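Local coordinates for versicolorin reductase (Brucella melitensis, PDB 4NIM), which probably catalyses an NAD(P)H-dependent carbonyl reduction, as a member of the short-chain dehydrogenase/reductase family, at residues 147-152 with 243-248. Sequence-based numbering, arbitrary orientation. Where two conformers were deposited one is given.
Sequences AIVNVS and FLASEE
Leu244 O, near the C-terminal end of helix 234-245, accepts a hydrogen bond from a water that links it to strand 147-153. The water lies 2.7 Å from Leu244 O and donates its other hydrogen to Ile148 O at 2.9 Å, so both of its hydrogens bridge backbone carbonyls. Arg190 NH2 and Ser249 OG add weak hydrogen bonds to the helix carbonyl. Beside this polar bridge the contact is apolar. Val149 meets the helix with both methyls: CG2, anti to its own carbonyl carbon, reaches Leu244 CB at 3.8 Å, while CG1 rests against Leu244 CD1. The same CG2 of Val149 lies 4.1 Å from Ala245 CB. With CG anti to its carbonyl carbon (chi1 -62°), Leu244 sends its chain across Val149 at about a right angle, and Met252 packs on it too. Ala147, two residues back on the same face of the strand, sets its CB 3.6 Å from Ala245 O, a methyl against a carbonyl oxygen. Just beyond, Ser246 is the first residue to leave helical geometry; its OG accepts a hydrogen bond from Glu248 N (3.2 Å, N-H...O 147°), an ST turn just past the end of the helix. The strand lies inside the parallel Rossmann-type sheet, between 96-99 and 190-196, and helix 234-245 packs on one face of it shortly before strand 256-259, outermost within this chain. The small alanines and the valine methyls leave room for this close approach of helix end and sheet, while the water supplies hydrogens to two carbonyls that cannot bond each other directly.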
loop_
_atom_site.group_PDB
_atom_site.type_symbol
_atom_site.label_atom_id
_atom_site.label_comp_id
_atom_site.label_asym_id
_atom_site.label_seq_id
_atom_site.Cartn_x
_atom_site.Cartn_y
_atom_site.Cartn_z
ATOM N N ALA A 147 -10.722 -2.429 -6.559
ATOM C CA ALA A 147 -10.170 -1.181 -6.037
ATOM C C ALA A 147 -8.798 -1.505 -5.486
ATOM O O ALA A 147 -8.617 -2.510 -4.795
ATOM C CB ALA A 147 -11.065 -0.555 -4.983
ATOM N N ILE A 148 -7.816 -0.736 -5.951
ATOM C CA ILE A 148 -6.439 -0.794 -5.499
ATOM C C ILE A 148 -6.054 0.539 -4.811
ATOM O O ILE A 148 -6.387 1.635 -5.311
ATOM C CB ILE A 148 -5.521 -1.042 -6.694
ATOM C CG1 ILE A 148 -5.947 -2.351 -7.406
ATOM C CG2 ILE A 148 -4.083 -1.096 -6.261
ATOM C CD1 ILE A 148 -5.115 -2.683 -8.615
ATOM N N VAL A 149 -5.359 0.436 -3.685
ATOM C CA VAL A 149 -4.861 1.617 -2.931
ATOM C C VAL A 149 -3.362 1.426 -2.739
ATOM O O VAL A 149 -2.905 0.456 -2.135
ATOM C CB VAL A 149 -5.543 1.836 -1.586
ATOM C CG1 VAL A 149 -5.020 3.104 -0.900
ATOM C CG2 VAL A 149 -7.060 1.910 -1.732
ATOM N N ASN A 150 -2.584 2.298 -3.362
ATOM C CA ASN A 150 -1.157 2.336 -3.146
ATOM C C ASN A 150 -0.789 3.308 -2.028
ATOM O O ASN A 150 -1.239 4.468 -2.035
ATOM C CB ASN A 150 -0.465 2.738 -4.438
ATOM C CG ASN A 150 -0.652 1.689 -5.518
ATOM O OD1 ASN A 150 -0.710 0.498 -5.196
ATOM N ND2 ASN A 150 -0.780 2.112 -6.770
ATOM N N VAL A 151 0.007 2.866 -1.073
ATOM C CA VAL A 151 0.459 3.773 -0.020
ATOM C C VAL A 151 1.844 4.303 -0.452
ATOM O O VAL A 151 2.843 3.575 -0.444
ATOM C CB VAL A 151 0.551 3.108 1.324
ATOM C CG1 VAL A 151 1.042 4.108 2.401
ATOM C CG2 VAL A 151 -0.840 2.562 1.745
ATOM N N SER A 152 1.866 5.550 -0.878
ATOM C CA SER A 152 3.073 6.195 -1.323
ATOM C C SER A 152 3.455 7.231 -0.254
ATOM O O SER A 152 3.140 7.045 0.915
ATOM C CB SER A 152 2.868 6.836 -2.685
ATOM O OG SER A 152 4.075 7.366 -3.188
ATOM N N PHE A 243 -11.804 4.641 2.679
ATOM C CA PHE A 243 -12.561 5.496 1.775
ATOM C C PHE A 243 -12.239 5.136 0.335
ATOM O O PHE A 243 -13.138 4.863 -0.472
ATOM C CB PHE A 243 -12.311 6.984 2.064
ATOM C CG PHE A 243 -12.793 7.935 0.974
ATOM C CD1 PHE A 243 -14.149 8.230 0.819
ATOM C CD2 PHE A 243 -11.879 8.573 0.138
ATOM C CE1 PHE A 243 -14.590 9.120 -0.153
ATOM C CE2 PHE A 243 -12.321 9.469 -0.844
ATOM C CZ PHE A 243 -13.665 9.744 -0.981
ATOM N N LEU A 244 -10.931 5.106 0.026
ATOM C CA LEU A 244 -10.465 4.880 -1.321
ATOM C C LEU A 244 -10.718 3.466 -1.811
ATOM O O LEU A 244 -10.871 3.274 -3.006
ATOM C CB LEU A 244 -8.964 5.171 -1.459
ATOM C CG LEU A 244 -8.533 6.609 -1.184
ATOM C CD1 LEU A 244 -6.999 6.742 -1.134
ATOM C CD2 LEU A 244 -9.108 7.499 -2.265
ATOM N N ALA A 245 -10.818 2.515 -0.878
ATOM C CA ALA A 245 -11.059 1.112 -1.200
ATOM C C ALA A 245 -12.507 0.770 -1.352
ATOM O O ALA A 245 -12.796 -0.319 -1.867
ATOM C CB ALA A 245 -10.474 0.220 -0.115
ATOM N N SER A 246 -13.396 1.689 -0.960
ATOM C CA SER A 246 -14.837 1.438 -0.835
ATOM C C SER A 246 -15.642 2.246 -1.842
ATOM O O SER A 246 -15.120 3.141 -2.480
ATOM C CB SER A 246 -15.320 1.867 0.556
ATOM O OG SER A 246 -15.354 3.284 0.663
ATOM N N GLU A 247 -16.939 1.930 -1.925
ATOM C CA GLU A 247 -17.911 2.597 -2.813
ATOM C C GLU A 247 -18.075 4.052 -2.481
ATOM O O GLU A 247 -18.571 4.812 -3.298
ATOM C CB GLU A 247 -19.318 1.907 -2.729
ATOM N N GLU A 248 -17.675 4.459 -1.281
ATOM C CA GLU A 248 -17.868 5.815 -0.848
ATOM C C GLU A 248 -17.063 6.799 -1.723
ATOM O O GLU A 248 -17.468 7.932 -1.895
ATOM C CB GLU A 248 -17.465 5.942 0.620
ATOM C CG GLU A 248 -18.097 7.074 1.372
ATOM C CD GLU A 248 -19.620 7.101 1.422
ATOM O OE1 GLU A 248 -20.291 6.072 1.355
ATOM O OE2 GLU A 248 -20.160 8.205 1.515
HETATM O O HOH W 1 -8.908 2.980 -4.864
#